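Local coordinates for protein UDP-galactopyranose mutase (Deinococcus radiodurans, PDB 3HE3) that probably interconverts UDP-galactopyranose and UDP-galactofuranose, as its family does, with bound FAD as cofactor, at residues Gln108-Ala113 against Arg205-Phe210; Arg60-Gly65 against Met238-Tyr243; Lys182-Asp187 against Tyr335-Pro340. One frame throughout, in Å; residues are numbered along the deposited sequence.

Interaction 1 (Gln108-Ala113 against Arg205-Phe210); sequences QHRVLA and RDNRYF. With UDP (uridine-5'-diphosphate), chain S.
Val-111 lays its CG2 methyl over one face of the Tyr-209 ring, 4.2 Å from the ring centroid, a CH-pi contact that suits a branched apolar residue. With CG anti to the backbone N (chi1 -154°), Tyr-209 carries its ring past this methyl until OH gives a hydrogen bond to UDP O2A at 2.9 Å; a tyrosine thus serves packing with its face and phosphate with its hydroxyl. The backbone is pinned nearby, Tyr-209 N donating to His-109 O at 3.2 Å.

Farther from UDP, Arg-110 runs extended from CG to NE and gives its NE hydrogen to Asn-207 OD1 at 2.8 Å, from above the amide's carbonyl plane; the two flat groups are turned 70° apart. Arg-208 CG rests over one face of that guanidinium. Within its own segment, Arg-208 NH1 forms a salt bridge with Asp-206 OD2. A water accepts from Val-111 N and lies 2.6 Å from Asn-207 O, linking the two backbones.

The 205-210 loop, between helix 169-184 and strand 214-218, thereby packs beside Val-111 and the residues leading up to it, next to strand 111-115. Val-111 also packs on Ile-122 of strand 118-122 and on strand 294-296, whereas Phe-210 stacks on His-88.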
# COMPACT_ATOMS: atom_id res chain seq x y z
N GLN E 108 -4.48 10.93 -23.03
CA GLN E 108 -3.93 12.23 -23.36
C GLN E 108 -4.65 13.30 -22.55
O GLN E 108 -5.80 13.64 -22.82
CB GLN E 108 -4.02 12.48 -24.86
CG GLN E 108 -3.16 11.52 -25.67
CD GLN E 108 -3.28 11.71 -27.16
OE1 GLN E 108 -4.34 12.08 -27.67
NE2 GLN E 108 -2.19 11.46 -27.88
N HIS E 109 -3.94 13.82 -21.55
CA HIS E 109 -4.47 14.80 -20.62
C HIS E 109 -5.01 16.03 -21.34
O HIS E 109 -4.47 16.45 -22.36
CB HIS E 109 -3.36 15.21 -19.65
CG HIS E 109 -3.85 15.90 -18.42
ND1 HIS E 109 -4.78 15.34 -17.56
CD2 HIS E 109 -3.53 17.10 -17.88
CE1 HIS E 109 -5.02 16.17 -16.56
NE2 HIS E 109 -4.27 17.24 -16.73
N ARG E 110 -6.08 16.61 -20.81
CA ARG E 110 -6.64 17.84 -21.37
C ARG E 110 -7.09 18.79 -20.26
O ARG E 110 -7.84 18.41 -19.36
CB ARG E 110 -7.81 17.54 -22.30
CG ARG E 110 -7.39 17.05 -23.67
CD ARG E 110 -8.61 16.83 -24.55
NE ARG E 110 -8.24 16.51 -25.93
CZ ARG E 110 -7.81 15.32 -26.33
NH1 ARG E 110 -7.68 14.33 -25.45
NH2 ARG E 110 -7.50 15.11 -27.60
N VAL E 111 -6.64 20.04 -20.34
CA VAL E 111 -6.91 21.02 -19.30
C VAL E 111 -7.74 22.19 -19.82
O VAL E 111 -7.47 22.75 -20.88
CB VAL E 111 -5.60 21.54 -18.69
CG1 VAL E 111 -5.89 22.68 -17.72
CG2 VAL E 111 -4.85 20.40 -18.00
N LEU E 112 -8.77 22.55 -19.06
CA LEU E 112 -9.58 23.74 -19.34
C LEU E 112 -9.24 24.83 -18.33
O LEU E 112 -8.98 24.56 -17.16
CB LEU E 112 -11.06 23.40 -19.26
CG LEU E 112 -11.82 23.12 -20.55
CD1 LEU E 112 -10.88 22.95 -21.73
CD2 LEU E 112 -12.67 21.88 -20.36
N ALA E 113 -9.23 26.08 -18.80
CA ALA E 113 -8.98 27.22 -17.93
C ALA E 113 -10.25 28.04 -17.78
O ALA E 113 -10.88 28.42 -18.78
CB ALA E 113 -7.86 28.07 -18.48
N ARG E 205 -5.52 23.58 -33.63
CA ARG E 205 -6.67 23.29 -32.77
C ARG E 205 -6.41 22.10 -31.86
O ARG E 205 -7.34 21.42 -31.43
CB ARG E 205 -7.92 23.09 -33.62
CG ARG E 205 -8.06 24.17 -34.68
CD ARG E 205 -9.29 23.94 -35.53
NE ARG E 205 -10.51 24.02 -34.75
CZ ARG E 205 -11.73 23.88 -35.26
NH1 ARG E 205 -11.88 23.64 -36.55
NH2 ARG E 205 -12.80 23.97 -34.47
N ASP E 206 -5.14 21.86 -31.57
CA ASP E 206 -4.74 20.83 -30.63
C ASP E 206 -5.09 21.26 -29.20
O ASP E 206 -4.76 22.37 -28.80
CB ASP E 206 -3.24 20.57 -30.74
CG ASP E 206 -2.80 19.35 -29.96
OD1 ASP E 206 -3.65 18.73 -29.29
OD2 ASP E 206 -1.60 19.00 -30.02
N ASN E 207 -5.75 20.39 -28.45
CA ASN E 207 -6.16 20.74 -27.09
C ASN E 207 -5.56 19.86 -26.00
O ASN E 207 -5.95 19.97 -24.84
CB ASN E 207 -7.69 20.76 -26.96
CG ASN E 207 -8.32 19.41 -27.25
OD1 ASN E 207 -7.68 18.52 -27.80
ND2 ASN E 207 -9.59 19.26 -26.89
N ARG E 208 -4.62 18.99 -26.36
CA ARG E 208 -3.90 18.22 -25.35
C ARG E 208 -2.90 19.11 -24.64
O ARG E 208 -2.32 20.00 -25.25
CB ARG E 208 -3.18 17.01 -25.95
CG ARG E 208 -3.99 16.15 -26.90
CD ARG E 208 -3.35 16.15 -28.27
NE ARG E 208 -2.32 15.12 -28.41
CZ ARG E 208 -1.34 15.17 -29.31
NH1 ARG E 208 -1.24 16.20 -30.14
NH2 ARG E 208 -0.45 14.19 -29.37
N TYR E 209 -2.69 18.88 -23.35
CA TYR E 209 -1.72 19.66 -22.59
C TYR E 209 -0.30 19.25 -22.99
O TYR E 209 0.65 20.02 -22.82
CB TYR E 209 -1.95 19.47 -21.09
CG TYR E 209 -1.48 20.63 -20.24
CD1 TYR E 209 -2.07 21.89 -20.34
CD2 TYR E 209 -0.47 20.46 -19.30
CE1 TYR E 209 -1.65 22.95 -19.55
CE2 TYR E 209 -0.05 21.51 -18.50
CZ TYR E 209 -0.64 22.75 -18.63
OH TYR E 209 -0.21 23.79 -17.83
N PHE E 210 -0.16 18.04 -23.53
CA PHE E 210 1.12 17.55 -24.04
C PHE E 210 0.97 17.05 -25.48
O PHE E 210 -0.04 16.45 -25.84
CB PHE E 210 1.66 16.41 -23.17
CG PHE E 210 1.58 16.68 -21.70
CD1 PHE E 210 0.63 16.03 -20.92
CD2 PHE E 210 2.43 17.58 -21.09
CE1 PHE E 210 0.54 16.27 -19.55
CE2 PHE E 210 2.35 17.83 -19.72
CZ PHE E 210 1.40 17.17 -18.96
N1 UDP S . 0.79 28.77 -16.22
C2 UDP S . -0.10 29.83 -16.27
N3 UDP S . -1.42 29.61 -16.58
C4 UDP S . -1.88 28.34 -16.86
C5 UDP S . -0.98 27.27 -16.82
C6 UDP S . 0.37 27.51 -16.58
O2 UDP S . 0.29 30.97 -16.02
O4 UDP S . -3.06 28.15 -17.14
C1' UDP S . 2.20 29.02 -15.88
C2' UDP S . 2.36 28.97 -14.38
O2' UDP S . 3.26 29.97 -13.96
C3' UDP S . 2.94 27.60 -14.12
C4' UDP S . 3.72 27.32 -15.39
O4' UDP S . 3.02 27.99 -16.42
O3' UDP S . 3.77 27.60 -12.99
C5' UDP S . 3.86 25.84 -15.70
O5' UDP S . 2.61 25.19 -15.57
PA UDP S . 2.58 23.58 -15.46
O1A UDP S . 3.28 22.99 -16.62
O2A UDP S . 1.19 23.08 -15.37
O3A UDP S . 3.44 23.27 -14.14
PB UDP S . 2.93 22.29 -12.97
O1B UDP S . 2.21 23.07 -11.94
O2B UDP S . 4.10 21.61 -12.37
O3B UDP S . 2.01 21.29 -13.54
O HOH W 1 -5.18 20.89 -22.58
O HOH W 2 -8.35 21.76 -23.65

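Interaction 2 (Arg60-Gly65 against Met238-Tyr243). With FAD (flavin-adenine dinucleotide), chain T.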
# COMPACT_ATOMS: atom_id res chain seq x y z
N ARG E 60 11.87 9.21 4.40
CA ARG E 60 11.25 9.71 5.62
C ARG E 60 9.74 9.48 5.60
O ARG E 60 9.10 9.38 6.64
CB ARG E 60 11.55 11.20 5.81
CG ARG E 60 11.25 12.06 4.59
CD ARG E 60 10.93 13.49 5.00
NE ARG E 60 11.84 13.97 6.03
CZ ARG E 60 12.83 14.83 5.82
NH1 ARG E 60 13.04 15.32 4.60
NH2 ARG E 60 13.61 15.22 6.82
N ARG E 61 9.18 9.40 4.39
CA ARG E 61 7.77 9.09 4.21
C ARG E 61 7.50 7.62 4.51
O ARG E 61 8.40 6.78 4.44
CB ARG E 61 7.34 9.42 2.78
CG ARG E 61 6.97 10.88 2.60
CD ARG E 61 7.12 11.31 1.16
NE ARG E 61 6.48 12.60 0.93
CZ ARG E 61 6.70 13.37 -0.13
NH1 ARG E 61 7.55 12.98 -1.07
NH2 ARG E 61 6.06 14.53 -0.25
N PRO E 62 6.24 7.29 4.85
CA PRO E 62 5.86 5.92 5.21
C PRO E 62 5.51 5.08 3.99
O PRO E 62 4.94 4.00 4.14
CB PRO E 62 4.60 6.13 6.07
CG PRO E 62 4.37 7.63 6.12
CD PRO E 62 5.11 8.22 4.97
N HIS E 63 5.86 5.56 2.80
CA HIS E 63 5.54 4.86 1.56
C HIS E 63 6.60 5.13 0.50
O HIS E 63 7.37 6.08 0.61
CB HIS E 63 4.19 5.32 1.03
CG HIS E 63 4.13 6.79 0.74
ND1 HIS E 63 4.64 7.34 -0.41
CD2 HIS E 63 3.64 7.82 1.47
CE1 HIS E 63 4.45 8.65 -0.39
NE2 HIS E 63 3.85 8.96 0.74
N ILE E 64 6.63 4.29 -0.52
CA ILE E 64 7.53 4.47 -1.65
C ILE E 64 6.86 5.36 -2.71
O ILE E 64 5.71 5.77 -2.54
CB ILE E 64 7.88 3.12 -2.29
CG1 ILE E 64 6.60 2.42 -2.76
CG2 ILE E 64 8.61 2.24 -1.29
CD1 ILE E 64 6.83 1.35 -3.80
N GLY E 65 7.58 5.66 -3.78
CA GLY E 65 6.99 6.38 -4.90
C GLY E 65 7.12 7.90 -4.88
O GLY E 65 6.84 8.55 -5.89
N MET E 238 13.52 0.91 3.41
CA MET E 238 13.35 1.43 4.76
C MET E 238 12.46 2.67 4.76
O MET E 238 12.72 3.64 4.05
CB MET E 238 14.70 1.74 5.39
CG MET E 238 14.63 2.03 6.88
SD MET E 238 16.20 1.72 7.70
CE MET E 238 15.69 1.72 9.41
N LEU E 239 11.41 2.64 5.58
CA LEU E 239 10.39 3.67 5.56
C LEU E 239 10.23 4.38 6.90
O LEU E 239 10.62 3.85 7.95
CB LEU E 239 9.06 3.08 5.11
CG LEU E 239 9.05 2.58 3.66
CD1 LEU E 239 7.71 1.94 3.31
CD2 LEU E 239 9.37 3.71 2.70
N ASN E 240 9.66 5.58 6.86
CA ASN E 240 9.53 6.43 8.04
C ASN E 240 10.91 6.73 8.61
O ASN E 240 11.08 6.83 9.83
CB ASN E 240 8.65 5.76 9.10
CG ASN E 240 7.93 6.77 9.98
OD1 ASN E 240 7.33 7.72 9.48
ND2 ASN E 240 7.98 6.55 11.29
N THR E 241 11.88 6.89 7.72
CA THR E 241 13.27 7.05 8.13
C THR E 241 13.95 8.22 7.44
O THR E 241 14.01 8.27 6.21
CB THR E 241 14.09 5.79 7.79
OG1 THR E 241 13.50 4.64 8.41
CG2 THR E 241 15.53 5.94 8.29
N ASP E 242 14.47 9.15 8.23
CA ASP E 242 15.38 10.15 7.71
C ASP E 242 16.76 9.52 7.66
O ASP E 242 17.19 8.90 8.63
CB ASP E 242 15.40 11.38 8.62
CG ASP E 242 16.17 12.54 8.02
OD1 ASP E 242 17.16 12.29 7.30
OD2 ASP E 242 15.79 13.70 8.27
N TYR E 243 17.44 9.65 6.52
CA TYR E 243 18.75 9.02 6.36
C TYR E 243 19.69 9.35 7.52
O TYR E 243 20.52 8.53 7.89
CB TYR E 243 19.39 9.41 5.02
CG TYR E 243 19.92 10.82 4.95
CD1 TYR E 243 21.27 11.08 5.19
CD2 TYR E 243 19.09 11.88 4.64
CE1 TYR E 243 21.76 12.38 5.13
CE2 TYR E 243 19.58 13.18 4.57
CZ TYR E 243 20.91 13.42 4.82
OH TYR E 243 21.40 14.71 4.75
PA FAD T . 10.67 13.14 -5.22
O1A FAD T . 10.22 14.34 -4.43
O2A FAD T . 9.48 12.47 -5.88
O5B FAD T . 11.44 12.11 -4.24
C5B FAD T . 12.18 12.57 -3.14
C4B FAD T . 11.90 11.71 -1.93
O4B FAD T . 12.98 11.78 -1.01
C3B FAD T . 10.65 12.17 -1.18
O3B FAD T . 9.72 11.13 -1.10
C2B FAD T . 11.14 12.55 0.21
O2B FAD T . 10.26 12.09 1.20
C1B FAD T . 12.48 11.83 0.31
N9A FAD T . 13.40 12.53 1.23
C8A FAD T . 13.72 13.86 1.23
N7A FAD T . 14.59 14.10 2.24
C5A FAD T . 14.83 12.93 2.88
C6A FAD T . 15.64 12.61 3.97
N6A FAD T . 16.42 13.53 4.51
N1A FAD T . 15.69 11.30 4.42
C2A FAD T . 14.94 10.33 3.79
N3A FAD T . 14.15 10.66 2.71
C4A FAD T . 14.09 11.94 2.26
N1 FAD T . 5.54 15.11 -13.47
C2 FAD T . 5.03 14.69 -14.68
O2 FAD T . 5.76 14.10 -15.48
N3 FAD T . 3.71 14.94 -15.01
C4 FAD T . 2.88 15.60 -14.12
O4 FAD T . 1.70 15.82 -14.41
C4X FAD T . 3.40 16.01 -12.90
N5 FAD T . 2.58 16.67 -12.00
C5X FAD T . 3.09 17.08 -10.79
C6 FAD T . 2.26 17.75 -9.90
C7 FAD T . 2.75 18.17 -8.68
C7M FAD T . 1.84 18.89 -7.73
C8 FAD T . 4.08 17.93 -8.34
C8M FAD T . 4.61 18.39 -7.02
C9 FAD T . 4.92 17.26 -9.24
C9A FAD T . 4.42 16.84 -10.47
N10 FAD T . 5.24 16.18 -11.37
C10 FAD T . 4.72 15.76 -12.58
C1' FAD T . 6.73 16.21 -11.22
C2' FAD T . 7.16 14.87 -10.64
O2' FAD T . 6.56 14.72 -9.37
C3' FAD T . 8.68 14.81 -10.50
O3' FAD T . 9.24 14.70 -11.79
C4' FAD T . 9.12 13.60 -9.69
O4' FAD T . 8.50 13.61 -8.42
C5' FAD T . 10.63 13.60 -9.49
O5' FAD T . 10.93 12.63 -8.51
P FAD T . 12.24 12.75 -7.58
O1P FAD T . 12.66 11.36 -7.16
O2P FAD T . 13.34 13.47 -8.31
O3P FAD T . 11.77 13.62 -6.30
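Arg-60 reaches across to Asp-242 in a salt bridge, NH2 to OD2 at 3.0 Å, the guanidinium and carboxylate planes standing 79° apart. Its CG sits between the backbone N and the carbonyl carbon (chi1 51°), and a further bend at chi3 helps bring one guanidinium face over C6A of the FAD adenine. A long, flat cation can thus cover a base and still meet a carboxylate. Asp-242 uses its other oxygen, OD1, to accept from FAD N6A, while Tyr-243 N donates to FAD N1A at 3.2 Å, so the adenine edge is read by one acceptor and one donor.

Arg-61 joins the segments through its backbone: O accepts from Asn-240 N at 3.0 Å, nearly straight at the hydrogen (170°). Its side chain turns to the ribose, where NH1 gives a weak bond to O3B at 2.9 Å; a leucine here would probably leave that hydroxyl without its guanidinium partner and Tyr-82 without its cation-pi mate. Pro-62 follows, its carbonyl O 3.6 Å from Leu-239 CD1. His-63 donates from ND1 to Ile-64 O, and its NE2 is hydrogen-bonded to Tyr-82 OH, so both ring nitrogens are held. Ile-64 CG2 meets Leu-239 CD2 at 4.3 Å.

Strand 235-239 pairs with a strand of the second subunit, extending the sheet across the interface. Within the chain it flanks strand 55-59 in the parallel sheet of a Rossmann-type dinucleotide-binding fold, and the loops leaving both strands help form the adenosine end of the FAD site.

Interaction 3 (Lys182-Asp187 against Tyr335-Pro340). With UDP (uridine-5'-diphosphate), chain S.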
# COMPACT_ATOMS: atom_id res chain seq x y z
N LYS E 182 -0.31 33.66 -8.26
CA LYS E 182 -0.95 32.81 -7.26
C LYS E 182 -0.10 31.56 -6.99
O LYS E 182 0.05 31.15 -5.84
CB LYS E 182 -2.37 32.43 -7.70
CG LYS E 182 -3.12 31.58 -6.69
CD LYS E 182 -4.62 31.62 -6.91
CE LYS E 182 -5.00 31.18 -8.32
NZ LYS E 182 -6.47 31.16 -8.51
N GLN E 183 0.46 30.99 -8.05
CA GLN E 183 1.22 29.75 -7.94
C GLN E 183 2.59 29.93 -7.30
O GLN E 183 3.02 29.12 -6.48
CB GLN E 183 1.35 29.08 -9.32
CG GLN E 183 2.44 28.02 -9.41
CD GLN E 183 2.18 26.80 -8.54
OE1 GLN E 183 1.27 26.79 -7.70
NE2 GLN E 183 2.98 25.76 -8.73
N TRP E 184 3.29 31.00 -7.68
CA TRP E 184 4.67 31.20 -7.25
C TRP E 184 4.83 32.23 -6.13
O TRP E 184 5.75 32.12 -5.32
CB TRP E 184 5.53 31.61 -8.45
CG TRP E 184 5.64 30.54 -9.49
CD1 TRP E 184 4.95 30.46 -10.66
CD2 TRP E 184 6.50 29.39 -9.44
NE1 TRP E 184 5.33 29.33 -11.35
CE2 TRP E 184 6.27 28.66 -10.62
CE3 TRP E 184 7.43 28.91 -8.51
CZ2 TRP E 184 6.95 27.47 -10.90
CZ3 TRP E 184 8.10 27.73 -8.79
CH2 TRP E 184 7.85 27.03 -9.97
N GLY E 185 3.94 33.21 -6.08
CA GLY E 185 4.07 34.29 -5.13
C GLY E 185 4.94 35.39 -5.71
O GLY E 185 5.27 36.37 -5.03
N LEU E 186 5.31 35.22 -6.97
CA LEU E 186 6.09 36.21 -7.71
C LEU E 186 5.33 36.64 -8.96
O LEU E 186 4.40 35.96 -9.40
CB LEU E 186 7.43 35.62 -8.12
CG LEU E 186 8.61 35.72 -7.16
CD1 LEU E 186 8.16 36.09 -5.76
CD2 LEU E 186 9.42 34.42 -7.14
N ASP E 187 5.72 37.77 -9.54
CA ASP E 187 5.23 38.14 -10.86
C ASP E 187 5.97 37.28 -11.87
O ASP E 187 7.06 36.79 -11.57
CB ASP E 187 5.49 39.63 -11.13
CG ASP E 187 4.69 40.16 -12.31
OD1 ASP E 187 3.50 40.48 -12.13
OD2 ASP E 187 5.26 40.27 -13.42
N TYR E 335 8.49 22.55 -5.71
CA TYR E 335 9.01 23.26 -6.87
C TYR E 335 10.30 24.01 -6.57
O TYR E 335 10.36 24.78 -5.61
CB TYR E 335 7.99 24.28 -7.39
CG TYR E 335 6.71 23.69 -7.92
CD1 TYR E 335 5.64 23.44 -7.07
CD2 TYR E 335 6.55 23.41 -9.27
CE1 TYR E 335 4.46 22.92 -7.55
CE2 TYR E 335 5.38 22.89 -9.76
CZ TYR E 335 4.33 22.64 -8.89
OH TYR E 335 3.15 22.12 -9.38
N PRO E 336 11.34 23.79 -7.38
CA PRO E 336 12.45 24.74 -7.33
C PRO E 336 11.93 26.08 -7.83
O PRO E 336 10.99 26.09 -8.62
CB PRO E 336 13.46 24.16 -8.32
CG PRO E 336 13.06 22.73 -8.51
CD PRO E 336 11.58 22.71 -8.35
N VAL E 337 12.51 27.18 -7.37
CA VAL E 337 12.05 28.51 -7.78
C VAL E 337 13.03 29.15 -8.76
O VAL E 337 13.96 29.84 -8.36
CB VAL E 337 11.86 29.44 -6.57
CG1 VAL E 337 11.22 30.75 -7.01
CG2 VAL E 337 11.01 28.75 -5.51
N PRO E 338 12.81 28.91 -10.06
CA PRO E 338 13.73 29.26 -11.15
C PRO E 338 13.84 30.76 -11.40
O PRO E 338 13.04 31.34 -12.14
CB PRO E 338 13.11 28.58 -12.38
CG PRO E 338 12.17 27.54 -11.81
CD PRO E 338 11.64 28.18 -10.56
N ARG E 339 14.83 31.39 -10.78
CA ARG E 339 15.10 32.80 -10.99
C ARG E 339 16.59 33.09 -10.81
O ARG E 339 17.29 32.36 -10.12
CB ARG E 339 14.25 33.66 -10.05
CG ARG E 339 14.37 33.30 -8.59
CD ARG E 339 13.39 34.11 -7.76
NE ARG E 339 13.32 35.48 -8.25
CZ ARG E 339 12.92 36.52 -7.52
NH1 ARG E 339 12.56 36.34 -6.25
NH2 ARG E 339 12.90 37.73 -8.05
N PRO E 340 17.07 34.17 -11.46
CA PRO E 340 18.49 34.53 -11.47
C PRO E 340 19.16 34.45 -10.09
O PRO E 340 20.19 33.79 -9.97
CB PRO E 340 18.47 35.97 -11.98
CG PRO E 340 17.29 36.00 -12.90
CD PRO E 340 16.26 35.10 -12.26
N1 UDP S . 0.79 28.77 -16.22
C2 UDP S . -0.10 29.83 -16.27
N3 UDP S . -1.42 29.61 -16.58
C4 UDP S . -1.88 28.34 -16.86
C5 UDP S . -0.98 27.27 -16.82
C6 UDP S . 0.37 27.51 -16.58
O2 UDP S . 0.29 30.97 -16.02
O4 UDP S . -3.06 28.15 -17.14
C1' UDP S . 2.20 29.02 -15.88
C2' UDP S . 2.36 28.97 -14.38
O2' UDP S . 3.26 29.97 -13.96
C3' UDP S . 2.94 27.60 -14.12
C4' UDP S . 3.72 27.32 -15.39
O4' UDP S . 3.02 27.99 -16.42
O3' UDP S . 3.77 27.60 -12.99
C5' UDP S . 3.86 25.84 -15.70
O5' UDP S . 2.61 25.19 -15.57
PA UDP S . 2.58 23.58 -15.46
O1A UDP S . 3.28 22.99 -16.62
O2A UDP S . 1.19 23.08 -15.37
O3A UDP S . 3.44 23.27 -14.14
PB UDP S . 2.93 22.29 -12.97
O1B UDP S . 2.21 23.07 -11.94
O2B UDP S . 4.10 21.61 -12.37
O3B UDP S . 2.01 21.29 -13.54
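Tyr-335 offers one ring face to the amide of Gln-183, whose NE2 lies 3.3 Å above the ring plane with the amide turned 90° to it. Gln-183 gets there by a bend at chi2 (65°), and its own CG lies over the rim of one face of the Trp-184 indole. Beyond the ring, Tyr-335 OH stands 2.9 Å from UDP O1B, a weak bond whose single proton could instead serve O2B. Tyr-335 CB packs on Trp-184 CZ3 at 3.7 Å, the two rings meeting obliquely.

Pro-336 turns its carbonyl O to the edge of the indole, near its plane and 3.3 Å from CZ3. Val-337 CG1 touches Leu-186 CD2 at 4.1 Å, and Pro-338 CD comes to 4.0 Å from Trp-184 CZ3; compact apolar groups suit packing beside the indole and Leu-186. At Arg-339 the bent chain brings a guanidinium face against the isobutyl end of Leu-186.

No hydrogen bond links the segments; they meet largely by apolar packing and by an amide N over a phenol face, while the hydrogen bonds go to UDP: Trp-184 NE1 donates to O3' at 2.8 Å and more weakly to O2'. The packing therefore probably helps hold indole and phenol in position for the ribose and the beta-phosphate.

Interactions 1 and 3 approach UDP from different parts of the chain, one through a tyrosine at the alpha-phosphate, the other at the ribose and beta-phosphate; both also reach the same mixed sheet, with centres 23 Å apart. Interaction 3 is the buried one, and its segments meet without a hydrogen bond. Interaction 1 is partly buried and adds side-chain and water-mediated polar bonds. Interaction 2, also partly buried, lies across the chain's centre from interaction 1, their centres 35 Å apart; it lies where loops leave the parallel sheet and joins its segments by a salt bridge and one backbone hydrogen bond. Interaction 2 thus helps hold the adenosine end of FAD, while interactions 1 and 3 serve UDP, and Tyr-335 also touches FAD.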